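Side-chain contacts in polyhedrin (Simulium ubiquitum cypovirus, PDB 5A9A), which forms the crystalline matrix of the polyhedra, the occlusion bodies of this insect virus, which probably shelter embedded virus particles outside the host: residues N204-D209 against I215-A220; I38-K43 against R48-N53; M151-L156 against N222-D227. One frame throughout, in Å; residues are numbered along the deposited sequence.

Contact 1 (N204-D209 against I215-A220); sequences NPLYLD and IDYMQA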
ATOM      1  N   ASN A 204       9.180  -9.308   3.669  1.00 14.83           N
ATOM      2  CA  ASN A 204       8.510 -10.591   3.491  1.00 15.68           C
ATOM      3  C   ASN A 204       8.480 -11.356   4.806  1.00 16.68           C
ATOM      4  O   ASN A 204       9.456 -11.333   5.558  1.00 15.07           O
ATOM      5  CB  ASN A 204       9.230 -11.425   2.433  1.00 16.73           C
ATOM      6  CG  ASN A 204       8.341 -12.489   1.829  1.00 19.42           C
ATOM      7  OD1 ASN A 204       7.201 -12.216   1.452  1.00 18.36           O
ATOM      8  ND2 ASN A 204       8.851 -13.712   1.741  1.00 20.05           N
ATOM      9  N   PRO A 205       7.359 -12.033   5.100  1.00 16.95           N
ATOM     10  CA  PRO A 205       7.303 -12.781   6.359  1.00 17.09           C
ATOM     11  C   PRO A 205       8.417 -13.814   6.472  1.00 17.05           C
ATOM     12  O   PRO A 205       8.719 -14.510   5.500  1.00 17.46           O
ATOM     13  CB  PRO A 205       5.937 -13.472   6.296  1.00 19.68           C
ATOM     14  CG  PRO A 205       5.121 -12.608   5.407  1.00 20.83           C
ATOM     15  CD  PRO A 205       6.079 -12.083   4.373  1.00 18.20           C
ATOM     16  N   LEU A 206       9.020 -13.905   7.651  1.00 16.47           N
ATOM     17  CA  LEU A 206      10.050 -14.903   7.917  1.00 17.08           C
ATOM     18  C   LEU A 206       9.478 -16.033   8.754  1.00 16.42           C
ATOM     19  O   LEU A 206       8.619 -15.812   9.606  1.00 15.55           O
ATOM     20  CB  LEU A 206      11.231 -14.276   8.656  1.00 14.89           C
ATOM     21  CG  LEU A 206      12.093 -13.297   7.859  1.00 18.03           C
ATOM     22  CD1 LEU A 206      13.000 -12.514   8.794  1.00 16.15           C
ATOM     23  CD2 LEU A 206      12.906 -14.035   6.807  1.00 16.47           C
ATOM     24  N   TYR A 207       9.964 -17.245   8.509  1.00 15.71           N
ATOM     25  CA  TYR A 207       9.514 -18.407   9.258  1.00 18.05           C
ATOM     26  C   TYR A 207      10.617 -18.908  10.180  1.00 17.26           C
ATOM     27  O   TYR A 207      11.699 -19.287   9.729  1.00 17.10           O
ATOM     28  CB  TYR A 207       9.054 -19.505   8.298  1.00 21.21           C
ATOM     29  CG  TYR A 207       7.841 -19.099   7.497  1.00 21.48           C
ATOM     30  CD1 TYR A 207       7.976 -18.416   6.295  1.00 22.88           C
ATOM     31  CD2 TYR A 207       6.559 -19.380   7.951  1.00 20.57           C
ATOM     32  CE1 TYR A 207       6.868 -18.028   5.564  1.00 24.81           C
ATOM     33  CE2 TYR A 207       5.448 -18.998   7.229  1.00 23.07           C
ATOM     34  CZ  TYR A 207       5.605 -18.324   6.036  1.00 25.40           C
ATOM     35  OH  TYR A 207       4.495 -17.946   5.316  1.00 22.86           O
ATOM     36  N   LEU A 208      10.334 -18.889  11.478  1.00 15.74           N
ATOM     37  CA  LEU A 208      11.298 -19.293  12.492  1.00 16.71           C
ATOM     38  C   LEU A 208      10.763 -20.513  13.242  1.00 17.90           C
ATOM     39  O   LEU A 208       9.649 -20.491  13.765  1.00 16.63           O
ATOM     40  CB  LEU A 208      11.572 -18.135  13.460  1.00 15.72           C
ATOM     41  CG  LEU A 208      12.108 -16.836  12.841  1.00 16.67           C
ATOM     42  CD1 LEU A 208      10.981 -15.950  12.324  1.00 15.01           C
ATOM     43  CD2 LEU A 208      12.948 -16.064  13.850  1.00 17.12           C
ATOM     44  N   ASP A 209      11.565 -21.574  13.291  1.00 16.15           N
ATOM     45  CA  ASP A 209      11.108 -22.867  13.800  1.00 17.33           C
ATOM     46  C   ASP A 209      10.722 -22.854  15.278  1.00 18.22           C
ATOM     47  O   ASP A 209       9.711 -23.441  15.668  1.00 15.91           O
ATOM     48  CB  ASP A 209      12.186 -23.931  13.595  1.00 17.68           C
ATOM     49  CG  ASP A 209      12.367 -24.311  12.140  1.00 21.45           C
ATOM     50  OD1 ASP A 209      11.547 -23.888  11.299  1.00 22.58           O
ATOM     51  OD2 ASP A 209      13.329 -25.048  11.846  1.00 18.93           O
ATOM     52  N   ILE A 215      14.650 -15.738  19.586  1.00 15.40           N
ATOM     53  CA  ILE A 215      15.430 -14.912  20.503  1.00 18.13           C
ATOM     54  C   ILE A 215      16.706 -14.453  19.811  1.00 16.68           C
ATOM     55  O   ILE A 215      17.108 -13.295  19.925  1.00 16.94           O
ATOM     56  CB  ILE A 215      15.804 -15.675  21.789  1.00 17.97           C
ATOM     57  CG1 ILE A 215      14.551 -16.003  22.604  1.00 18.68           C
ATOM     58  CG2 ILE A 215      16.752 -14.848  22.638  1.00 14.88           C
ATOM     59  CD1 ILE A 215      14.816 -16.917  23.787  1.00 17.07           C
ATOM     60  N   ASP A 216      17.336 -15.373  19.089  1.00 15.55           N
ATOM     61  CA  ASP A 216      18.552 -15.068  18.342  1.00 16.47           C
ATOM     62  C   ASP A 216      18.314 -13.938  17.334  1.00 16.54           C
ATOM     63  O   ASP A 216      19.122 -13.012  17.221  1.00 15.04           O
ATOM     64  CB  ASP A 216      19.052 -16.329  17.628  1.00 16.44           C
ATOM     65  CG  ASP A 216      20.432 -16.156  17.024  1.00 20.25           C
ATOM     66  OD1 ASP A 216      20.529 -15.643  15.890  1.00 18.20           O
ATOM     67  OD2 ASP A 216      21.422 -16.545  17.679  1.00 22.54           O
ATOM     68  N   TYR A 217      17.202 -14.016  16.608  1.00 14.50           N
ATOM     69  CA  TYR A 217      16.849 -12.991  15.623  1.00 16.14           C
ATOM     70  C   TYR A 217      16.648 -11.630  16.284  1.00 15.42           C
ATOM     71  O   TYR A 217      17.184 -10.620  15.832  1.00 15.11           O
ATOM     72  CB  TYR A 217      15.573 -13.392  14.879  1.00 15.29           C
ATOM     73  CG  TYR A 217      15.116 -12.396  13.828  1.00 15.69           C
ATOM     74  CD1 TYR A 217      15.578 -12.476  12.519  1.00 16.59           C
ATOM     75  CD2 TYR A 217      14.209 -11.390  14.141  1.00 16.15           C
ATOM     76  CE1 TYR A 217      15.158 -11.576  11.554  1.00 18.13           C
ATOM     77  CE2 TYR A 217      13.786 -10.484  13.184  1.00 16.92           C
ATOM     78  CZ  TYR A 217      14.262 -10.583  11.894  1.00 19.18           C
ATOM     79  OH  TYR A 217      13.844  -9.687  10.935  1.00 19.63           O
ATOM     80  N   MET A 218      15.869 -11.610  17.358  1.00 15.15           N
ATOM     81  CA  MET A 218      15.549 -10.359  18.034  1.00 15.72           C
ATOM     82  C   MET A 218      16.815  -9.711  18.598  1.00 15.64           C
ATOM     83  O   MET A 218      16.979  -8.491  18.552  1.00 16.19           O
ATOM     84  CB  MET A 218      14.517 -10.603  19.137  1.00 16.53           C
ATOM     85  CG  MET A 218      13.201 -11.178  18.617  1.00 16.50           C
ATOM     86  SD  MET A 218      12.397 -10.123  17.388  1.00 13.44           S
ATOM     87  CE  MET A 218      11.786  -8.796  18.433  1.00 16.30           C
ATOM     88  N   GLN A 219      17.716 -10.533  19.119  1.00 15.17           N
ATOM     89  CA  GLN A 219      18.985 -10.039  19.637  1.00 14.87           C
ATOM     90  C   GLN A 219      19.921  -9.584  18.515  1.00 15.75           C
ATOM     91  O   GLN A 219      20.674  -8.622  18.678  1.00 16.85           O
ATOM     92  CB  GLN A 219      19.651 -11.105  20.514  1.00 15.95           C
ATOM     93  CG  GLN A 219      18.885 -11.357  21.806  1.00 15.09           C
ATOM     94  CD  GLN A 219      19.561 -12.347  22.732  1.00 15.84           C
ATOM     95  OE1 GLN A 219      20.269 -13.251  22.290  1.00 14.80           O
ATOM     96  NE2 GLN A 219      19.340 -12.179  24.032  1.00 15.67           N
ATOM     97  N   ALA A 220      19.867 -10.267  17.375  1.00 14.91           N
ATOM     98  CA  ALA A 220      20.668  -9.880  16.220  1.00 16.28           C
ATOM     99  C   ALA A 220      20.212  -8.537  15.649  1.00 17.12           C
ATOM    100  O   ALA A 220      21.037  -7.701  15.277  1.00 15.48           O
ATOM    101  CB  ALA A 220      20.601 -10.955  15.144  1.00 15.53           C
TER
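The ring of Tyr217 is the flat group on which this contact turns, and the two leucines that meet its residue, Leu206 and Leu208, both approach obliquely, neither squarely over a face nor in the ring plane. Leu206 sends CD1 to the phenolic end of the ring, 3.6 Å from Tyr217 CE1 and equally close to the hydroxyl oxygen. Leu208 works at the other end: its CD2 rests 3.9 Å from Tyr217 CB, where the side chain leaves the helix. Each leucine crosses the tyrosine at about a right angle, and the two methyls touch it at opposite ends of its length. In plane at the ring edge lies SD of Met218, the next residue of the same helix. Tyr217 reaches across because its CG stands anti to the backbone N (chi1 -180°), extending the ring from the helix toward the strand. The association is purely apolar, and its three residues are all buried. Strand 201-208, outermost in its sheet within this chain, is thus covered by helix 211-221; Tyr217 and Leu208 also pack on Leu49 of the adjoining strand 47-54, while Arg87 and Arg88 of a second subunit pack on Leu206 and Leu208.

Contact 2 (I38-K43 against R48-N53); sequences IIFIYK and RLIDYN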
ATOM      1  N   ILE A  38       6.010  -7.747  13.907  1.00 16.54           N
ATOM      2  CA  ILE A  38       4.778  -8.462  14.206  1.00 16.83           C
ATOM      3  C   ILE A  38       5.074  -9.951  14.124  1.00 17.08           C
ATOM      4  O   ILE A  38       5.492 -10.446  13.076  1.00 16.92           O
ATOM      5  CB  ILE A  38       3.660  -8.139  13.195  1.00 16.61           C
ATOM      6  CG1 ILE A  38       3.498  -6.626  13.022  1.00 20.24           C
ATOM      7  CG2 ILE A  38       2.352  -8.776  13.640  1.00 14.95           C
ATOM      8  CD1 ILE A  38       3.029  -5.895  14.265  1.00 18.35           C
ATOM      9  N   ILE A  39       4.862 -10.662  15.227  1.00 15.98           N
ATOM     10  CA  ILE A  39       5.181 -12.083  15.291  1.00 16.31           C
ATOM     11  C   ILE A  39       3.949 -12.911  15.640  1.00 17.10           C
ATOM     12  O   ILE A  39       3.355 -12.736  16.705  1.00 18.16           O
ATOM     13  CB  ILE A  39       6.263 -12.359  16.353  1.00 17.42           C
ATOM     14  CG1 ILE A  39       7.418 -11.368  16.199  1.00 17.27           C
ATOM     15  CG2 ILE A  39       6.755 -13.797  16.241  1.00 15.75           C
ATOM     16  CD1 ILE A  39       8.372 -11.364  17.368  1.00 16.29           C
ATOM     17  N   PHE A  40       3.571 -13.813  14.739  1.00 18.10           N
ATOM     18  CA  PHE A  40       2.457 -14.720  14.991  1.00 17.46           C
ATOM     19  C   PHE A  40       2.969 -16.068  15.484  1.00 16.12           C
ATOM     20  O   PHE A  40       4.000 -16.554  15.022  1.00 15.35           O
ATOM     21  CB  PHE A  40       1.629 -14.921  13.722  1.00 17.84           C
ATOM     22  CG  PHE A  40       0.930 -13.679  13.247  1.00 19.51           C
ATOM     23  CD1 PHE A  40      -0.317 -13.335  13.747  1.00 21.50           C
ATOM     24  CD2 PHE A  40       1.516 -12.860  12.296  1.00 18.99           C
ATOM     25  CE1 PHE A  40      -0.966 -12.193  13.307  1.00 22.61           C
ATOM     26  CE2 PHE A  40       0.874 -11.718  11.854  1.00 19.45           C
ATOM     27  CZ  PHE A  40      -0.368 -11.384  12.359  1.00 18.83           C
ATOM     28  N   ILE A  41       2.242 -16.661  16.424  1.00 15.85           N
ATOM     29  CA  ILE A  41       2.552 -17.999  16.911  1.00 18.22           C
ATOM     30  C   ILE A  41       1.499 -18.965  16.391  1.00 15.74           C
ATOM     31  O   ILE A  41       0.311 -18.643  16.392  1.00 16.46           O
ATOM     32  CB  ILE A  41       2.561 -18.053  18.450  1.00 18.38           C
ATOM     33  CG1 ILE A  41       3.402 -16.908  19.015  1.00 20.41           C
ATOM     34  CG2 ILE A  41       3.089 -19.403  18.924  1.00 19.65           C
ATOM     35  CD1 ILE A  41       3.483 -16.897  20.526  1.00 20.40           C
ATOM     36  N   TYR A  42       1.929 -20.144  15.954  1.00 14.38           N
ATOM     37  CA  TYR A  42       1.016 -21.095  15.324  1.00 15.93           C
ATOM     38  C   TYR A  42       0.893 -22.413  16.080  1.00 19.19           C
ATOM     39  O   TYR A  42       1.612 -22.660  17.050  1.00 16.46           O
ATOM     40  CB  TYR A  42       1.438 -21.327  13.872  1.00 15.51           C
ATOM     41  CG  TYR A  42       1.255 -20.085  13.036  1.00 15.84           C
ATOM     42  CD1 TYR A  42       2.250 -19.116  12.968  1.00 16.47           C
ATOM     43  CD2 TYR A  42       0.072 -19.860  12.351  1.00 16.85           C
ATOM     44  CE1 TYR A  42       2.080 -17.971  12.222  1.00 15.90           C
ATOM     45  CE2 TYR A  42      -0.109 -18.718  11.599  1.00 16.67           C
ATOM     46  CZ  TYR A  42       0.897 -17.776  11.537  1.00 16.36           C
ATOM     47  OH  TYR A  42       0.718 -16.632  10.797  1.00 15.89           O
ATOM     48  N   LYS A  43      -0.037 -23.250  15.627  1.00 18.13           N
ATOM     49  CA  LYS A  43      -0.365 -24.490  16.315  1.00 20.24           C
ATOM     50  C   LYS A  43       0.740 -25.534  16.192  1.00 20.03           C
ATOM     51  O   LYS A  43       0.687 -26.568  16.856  1.00 23.23           O
ATOM     52  CB  LYS A  43      -1.681 -25.058  15.780  1.00 20.28           C
ATOM     53  CG  LYS A  43      -2.911 -24.254  16.179  1.00 23.02           C
ATOM     54  CD  LYS A  43      -4.138 -24.705  15.402  1.00 20.73           C
ATOM     55  CE  LYS A  43      -5.356 -23.853  15.718  1.00 25.79           C
ATOM     56  NZ  LYS A  43      -6.102 -24.334  16.914  1.00 28.51           N
ATOM     57  N   ARG A  48       5.884 -16.847  12.597  1.00 15.69           N
ATOM     58  CA  ARG A  48       5.994 -16.102  11.353  1.00 15.13           C
ATOM     59  C   ARG A  48       6.173 -14.636  11.714  1.00 16.25           C
ATOM     60  O   ARG A  48       5.312 -14.046  12.367  1.00 15.54           O
ATOM     61  CB  ARG A  48       4.748 -16.291  10.490  1.00 15.92           C
ATOM     62  CG  ARG A  48       4.861 -15.677   9.105  1.00 18.32           C
ATOM     63  CD  ARG A  48       3.614 -15.942   8.278  1.00 18.09           C
ATOM     64  NE  ARG A  48       2.421 -15.355   8.884  1.00 16.90           N
ATOM     65  CZ  ARG A  48       1.601 -14.502   8.274  1.00 19.01           C
ATOM     66  NH1 ARG A  48       1.812 -14.142   7.012  1.00 18.08           N
ATOM     67  NH2 ARG A  48       0.546 -14.027   8.921  1.00 17.87           N
ATOM     68  N   LEU A  49       7.294 -14.057  11.297  1.00 14.32           N
ATOM     69  CA  LEU A  49       7.667 -12.713  11.721  1.00 16.15           C
ATOM     70  C   LEU A  49       7.664 -11.738  10.552  1.00 16.14           C
ATOM     71  O   LEU A  49       8.294 -11.982   9.524  1.00 16.17           O
ATOM     72  CB  LEU A  49       9.049 -12.742  12.382  1.00 14.92           C
ATOM     73  CG  LEU A  49       9.534 -11.445  13.039  1.00 15.62           C
ATOM     74  CD1 LEU A  49      10.527 -11.758  14.145  1.00 18.64           C
ATOM     75  CD2 LEU A  49      10.147 -10.500  12.015  1.00 13.27           C
ATOM     76  N   ILE A  50       6.954 -10.628  10.718  1.00 19.17           N
ATOM     77  CA  ILE A  50       6.905  -9.597   9.689  1.00 18.90           C
ATOM     78  C   ILE A  50       7.567  -8.322  10.190  1.00 17.78           C
ATOM     79  O   ILE A  50       7.130  -7.718  11.168  1.00 15.57           O
ATOM     80  CB  ILE A  50       5.468  -9.303   9.240  1.00 19.34           C
ATOM     81  CG1 ILE A  50       4.782 -10.600   8.798  1.00 18.98           C
ATOM     82  CG2 ILE A  50       5.463  -8.292   8.106  1.00 17.74           C
ATOM     83  CD1 ILE A  50       4.117 -11.358   9.928  1.00 16.83           C
ATOM     84  N   ASP A  51       8.623  -7.919   9.492  1.00 17.46           N
ATOM     85  CA  ASP A  51       9.483  -6.828   9.927  1.00 17.84           C
ATOM     86  C   ASP A  51       9.145  -5.529   9.197  1.00 18.55           C
ATOM     87  O   ASP A  51       9.221  -5.460   7.970  1.00 15.58           O
ATOM     88  CB  ASP A  51      10.943  -7.223   9.683  1.00 19.33           C
ATOM     89  CG  ASP A  51      11.913  -6.084   9.933  1.00 25.23           C
ATOM     90  OD1 ASP A  51      11.623  -5.229  10.791  1.00 26.63           O
ATOM     91  OD2 ASP A  51      12.972  -6.046   9.268  1.00 30.60           O
ATOM     92  N   TYR A  52       8.774  -4.505   9.962  1.00 16.80           N
ATOM     93  CA  TYR A  52       8.404  -3.206   9.405  1.00 16.01           C
ATOM     94  C   TYR A  52       9.422  -2.141   9.788  1.00 15.87           C
ATOM     95  O   TYR A  52       9.987  -2.177  10.883  1.00 15.65           O
ATOM     96  CB  TYR A  52       7.044  -2.747   9.942  1.00 15.95           C
ATOM     97  CG  TYR A  52       5.832  -3.512   9.453  1.00 15.82           C
ATOM     98  CD1 TYR A  52       5.417  -4.674  10.085  1.00 19.22           C
ATOM     99  CD2 TYR A  52       5.075  -3.041   8.386  1.00 17.26           C
ATOM    100  CE1 TYR A  52       4.299  -5.367   9.649  1.00 19.55           C
ATOM    101  CE2 TYR A  52       3.957  -3.724   7.945  1.00 18.18           C
ATOM    102  CZ  TYR A  52       3.573  -4.885   8.581  1.00 22.85           C
ATOM    103  OH  TYR A  52       2.459  -5.564   8.147  1.00 27.36           O
ATOM    104  N   ASN A  53       9.648  -1.183   8.896  1.00 15.17           N
ATOM    105  CA  ASN A  53      10.398   0.016   9.258  1.00 14.42           C
ATOM    106  C   ASN A  53       9.882   1.251   8.522  1.00 14.84           C
ATOM    107  O   ASN A  53       9.398   1.161   7.391  1.00 13.80           O
ATOM    108  CB  ASN A  53      11.907  -0.174   9.033  1.00 14.29           C
ATOM    109  CG  ASN A  53      12.331   0.077   7.592  1.00 15.87           C
ATOM    110  OD1 ASN A  53      12.254   1.200   7.093  1.00 15.42           O
ATOM    111  ND2 ASN A  53      12.809  -0.965   6.928  1.00 14.60           N
TER
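Arg48 and Tyr42 make the polar side-chain link of this hairpin, beside its backbone bonds and apolar pairs. Followed outward, Arg48 first sets CB 3.6 Å from CE1 of the Tyr42 ring. Its CG lies anti to the backbone N (chi1 -173°), and the chain runs extended until a bend at chi3 (61°) brings the edge of the guanidinium to the tyrosine hydroxyl. CD passes 3.9 Å from Tyr42 OH, and NE donates to that oxygen a rather bent hydrogen bond of 2.9 Å, with the oxygen somewhat out of the guanidinium plane. At the tip, NH2 comes within 3.7 Å of Phe40 CD2; the two side chains run side by side, pointing the same way, but NH2 approaches the ring obliquely, the planes 28° apart. NH2 is also hydrogen-bonded to the backbone O of Asp66, and Tyr42 OH to that of Met67. Ile50 CD1 meets the edge of the Phe40 ring, and Ile38 CG1 lies 3.7 Å from Tyr52 CE1. On the other face Ile39 CG1 lies 3.7 Å from Leu49 CD1, and both side chains touch Leu214 of helix 211-221. Backbone bonds join Ile38 with Ile50 and Phe40 with Arg48, hydrogen-bonded pairs flanking the non-hydrogen-bonded pair Ile39 and Leu49. This is an antiparallel beta hairpin: strands 34-41 and 47-54 are inner strands of the large sheet, between 105-111 and 201-208.

Contact 3 (M151-L156 against N222-D227); sequences MKCSAL and NLCYID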
ATOM      1  N   MET A 151       4.378  -3.962  27.326  1.00 21.12           N
ATOM      2  CA  MET A 151       5.347  -4.133  28.400  1.00 20.56           C
ATOM      3  C   MET A 151       6.659  -3.434  28.057  1.00 22.03           C
ATOM      4  O   MET A 151       7.265  -3.689  27.016  1.00 19.32           O
ATOM      5  CB  MET A 151       5.569  -5.621  28.668  1.00 20.08           C
ATOM      6  CG  MET A 151       4.285  -6.352  29.050  1.00 26.46           C
ATOM      7  SD  MET A 151       4.468  -8.136  29.196  1.00 27.20           S
ATOM      8  CE  MET A 151       4.440  -8.622  27.470  1.00 23.13           C
ATOM      9  N   LYS A 152       7.088  -2.545  28.945  1.00 20.30           N
ATOM     10  CA  LYS A 152       8.256  -1.712  28.704  1.00 22.59           C
ATOM     11  C   LYS A 152       9.545  -2.498  28.918  1.00 25.40           C
ATOM     12  O   LYS A 152       9.774  -3.049  29.992  1.00 23.87           O
ATOM     13  CB  LYS A 152       8.222  -0.489  29.627  1.00 29.62           C
ATOM     14  CG  LYS A 152       9.254   0.581  29.300  1.00 33.96           C
ATOM     15  CD  LYS A 152       9.004   1.861  30.092  1.00 31.21           C
ATOM     16  CE  LYS A 152      10.133   2.864  29.891  1.00 35.66           C
ATOM     17  NZ  LYS A 152       9.839   4.191  30.500  1.00 49.18           N
ATOM     18  N   CYS A 153      10.382  -2.542  27.885  1.00 20.79           N
ATOM     19  CA  CYS A 153      11.667  -3.225  27.964  1.00 21.35           C
ATOM     20  C   CYS A 153      12.777  -2.213  28.185  1.00 22.06           C
ATOM     21  O   CYS A 153      13.788  -2.519  28.815  1.00 22.93           O
ATOM     22  CB  CYS A 153      11.936  -4.013  26.680  1.00 20.57           C
ATOM     23  SG  CYS A 153      10.827  -5.414  26.426  1.00 19.85           S
ATOM     24  N   SER A 154      12.579  -1.007  27.661  1.00 19.45           N
ATOM     25  CA  SER A 154      13.541   0.073  27.818  1.00 20.62           C
ATOM     26  C   SER A 154      12.923   1.365  27.309  1.00 22.96           C
ATOM     27  O   SER A 154      11.743   1.409  26.966  1.00 21.13           O
ATOM     28  CB  SER A 154      14.814  -0.219  27.026  1.00 21.46           C
ATOM     29  OG  SER A 154      14.583  -0.090  25.632  1.00 21.34           O
ATOM     30  N   ALA A 155      13.733   2.414  27.255  1.00 20.92           N
ATOM     31  CA  ALA A 155      13.297   3.684  26.698  1.00 24.15           C
ATOM     32  C   ALA A 155      13.096   3.578  25.187  1.00 23.45           C
ATOM     33  O   ALA A 155      12.441   4.428  24.581  1.00 23.43           O
ATOM     34  CB  ALA A 155      14.315   4.766  27.020  1.00 21.59           C
ATOM     35  N   LEU A 156      13.655   2.532  24.580  1.00 22.46           N
ATOM     36  CA  LEU A 156      13.594   2.367  23.127  1.00 21.78           C
ATOM     37  C   LEU A 156      12.523   1.386  22.651  1.00 21.54           C
ATOM     38  O   LEU A 156      12.084   1.460  21.500  1.00 20.83           O
ATOM     39  CB  LEU A 156      14.945   1.893  22.586  1.00 23.77           C
ATOM     40  CG  LEU A 156      15.910   2.934  22.020  1.00 31.58           C
ATOM     41  CD1 LEU A 156      17.015   2.221  21.259  1.00 26.53           C
ATOM     42  CD2 LEU A 156      15.193   3.920  21.110  1.00 27.37           C
ATOM     43  N   ASN A 222      18.418  -6.402  17.331  1.00 16.67           N
ATOM     44  CA  ASN A 222      18.239  -5.485  18.453  1.00 16.56           C
ATOM     45  C   ASN A 222      16.821  -4.926  18.524  1.00 19.86           C
ATOM     46  O   ASN A 222      16.610  -3.715  18.615  1.00 17.91           O
ATOM     47  CB  ASN A 222      19.273  -4.358  18.400  1.00 17.17           C
ATOM     48  CG  ASN A 222      20.662  -4.836  18.784  1.00 18.39           C
ATOM     49  OD1 ASN A 222      20.954  -5.039  19.962  1.00 15.24           O
ATOM     50  ND2 ASN A 222      21.518  -5.032  17.790  1.00 18.61           N
ATOM     51  N   LEU A 223      15.854  -5.836  18.477  1.00 16.97           N
ATOM     52  CA  LEU A 223      14.454  -5.515  18.704  1.00 17.56           C
ATOM     53  C   LEU A 223      14.080  -6.148  20.034  1.00 17.56           C
ATOM     54  O   LEU A 223      14.500  -7.268  20.319  1.00 16.04           O
ATOM     55  CB  LEU A 223      13.600  -6.099  17.579  1.00 16.54           C
ATOM     56  CG  LEU A 223      14.014  -5.659  16.174  1.00 18.05           C
ATOM     57  CD1 LEU A 223      13.290  -6.461  15.104  1.00 18.19           C
ATOM     58  CD2 LEU A 223      13.758  -4.168  15.999  1.00 19.70           C
ATOM     59  N   CYS A 224      13.311  -5.444  20.858  1.00 18.81           N
ATOM     60  CA  CYS A 224      13.052  -5.938  22.204  1.00 18.17           C
ATOM     61  C   CYS A 224      12.211  -7.207  22.156  1.00 17.97           C
ATOM     62  O   CYS A 224      11.358  -7.375  21.284  1.00 15.72           O
ATOM     63  CB  CYS A 224      12.391  -4.874  23.087  1.00 20.43           C
ATOM     64  SG  CYS A 224      10.665  -4.508  22.716  1.00 19.56           S
ATOM     65  N   TYR A 225      12.476  -8.110  23.091  1.00 15.64           N
ATOM     66  CA  TYR A 225      11.770  -9.378  23.138  1.00 16.47           C
ATOM     67  C   TYR A 225      11.664  -9.890  24.562  1.00 16.40           C
ATOM     68  O   TYR A 225      12.633  -9.862  25.312  1.00 17.19           O
ATOM     69  CB  TYR A 225      12.481 -10.424  22.279  1.00 15.77           C
ATOM     70  CG  TYR A 225      11.748 -11.745  22.242  1.00 19.17           C
ATOM     71  CD1 TYR A 225      10.604 -11.901  21.469  1.00 18.19           C
ATOM     72  CD2 TYR A 225      12.194 -12.831  22.982  1.00 19.71           C
ATOM     73  CE1 TYR A 225       9.922 -13.101  21.438  1.00 19.61           C
ATOM     74  CE2 TYR A 225      11.519 -14.039  22.954  1.00 19.45           C
ATOM     75  CZ  TYR A 225      10.386 -14.168  22.180  1.00 19.64           C
ATOM     76  OH  TYR A 225       9.712 -15.366  22.146  1.00 17.43           O
ATOM     77  N   ILE A 226      10.473 -10.355  24.919  1.00 16.63           N
ATOM     78  CA  ILE A 226      10.241 -11.012  26.194  1.00 18.29           C
ATOM     79  C   ILE A 226       9.834 -12.444  25.884  1.00 18.29           C
ATOM     80  O   ILE A 226       8.868 -12.672  25.157  1.00 17.19           O
ATOM     81  CB  ILE A 226       9.129 -10.305  26.989  1.00 18.24           C
ATOM     82  CG1 ILE A 226       9.353  -8.789  26.972  1.00 19.12           C
ATOM     83  CG2 ILE A 226       9.075 -10.837  28.413  1.00 18.70           C
ATOM     84  CD1 ILE A 226       8.403  -8.015  27.860  1.00 20.81           C
ATOM     85  N   ASP A 227      10.575 -13.413  26.413  1.00 19.21           N
ATOM     86  CA  ASP A 227      10.357 -14.802  26.031  1.00 18.36           C
ATOM     87  C   ASP A 227       9.162 -15.412  26.751  1.00 18.75           C
ATOM     88  O   ASP A 227       8.512 -14.757  27.565  1.00 20.03           O
ATOM     89  CB  ASP A 227      11.620 -15.643  26.260  1.00 19.86           C
ATOM     90  CG  ASP A 227      12.037 -15.703  27.719  1.00 19.17           C
ATOM     91  OD1 ASP A 227      11.155 -15.788  28.601  1.00 19.26           O
ATOM     92  OD2 ASP A 227      13.259 -15.690  27.978  1.00 18.16           O
TER
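Cys153 and Cys224 face each other at the close-packed end of this contact, their CB atoms 3.7 Å apart. The two sulfurs are 3.8 Å from one another, too far for a disulfide, and the pair behaves as apolar packing. Cys224 SG occupies the crowded position between its backbone N and carbonyl carbon (chi1 73°), whereas Cys153 SG lies beside its backbone N and is directed to Ile226. There the sulfur of Cys153 touches Ile226 CG1 at 3.7 Å and the terminal CD1 at nearly the same distance, so that this sulfur sits against both Cys224 and Ile226.

The far side is looser. Met151 is exposed, and its chain crosses Ile226 obliquely: CB lies 3.8 Å from Ile226 CD1, while a bend at chi3 (-79°) brings the methyl CE round to the same CD1 at 4.0 Å, so the root and the end of the methionine both touch the one methyl, from the same side. Beyond Cys153 the chain turns away, and an ST turn, in which Ser154 OG accepts from Leu156 N, shapes the bend. Phe159 of strand 157-163 packs against Met151, Cys153 and Ile226 alike, so the contact sets the short strand 225-226 against the outer edge of the large sheet, with helix 211-221 lying along Tyr225.

Overall arrangement
Contacts 1 and 2 are wholly buried, whereas contact 3 runs from a buried cysteine to an exposed methionine. All three reach the six-stranded sheet. Contact 2 joins two of its inner strands, and its backbone bonds and arginine–tyrosine link contrast with the purely apolar packing of the others. Contact 1 lays helix 211-221 over one edge of that sheet, and contact 3 brings the segment following the helix to the opposite edge. Leu49 connects the first two, receiving Tyr217 on its side chain while its N probably bonds to Leu206 O. Met218 and Ile215 likewise touch Cys224 and Tyr225, tying contact 1 to contact 3; contacts 2 and 3 do not meet.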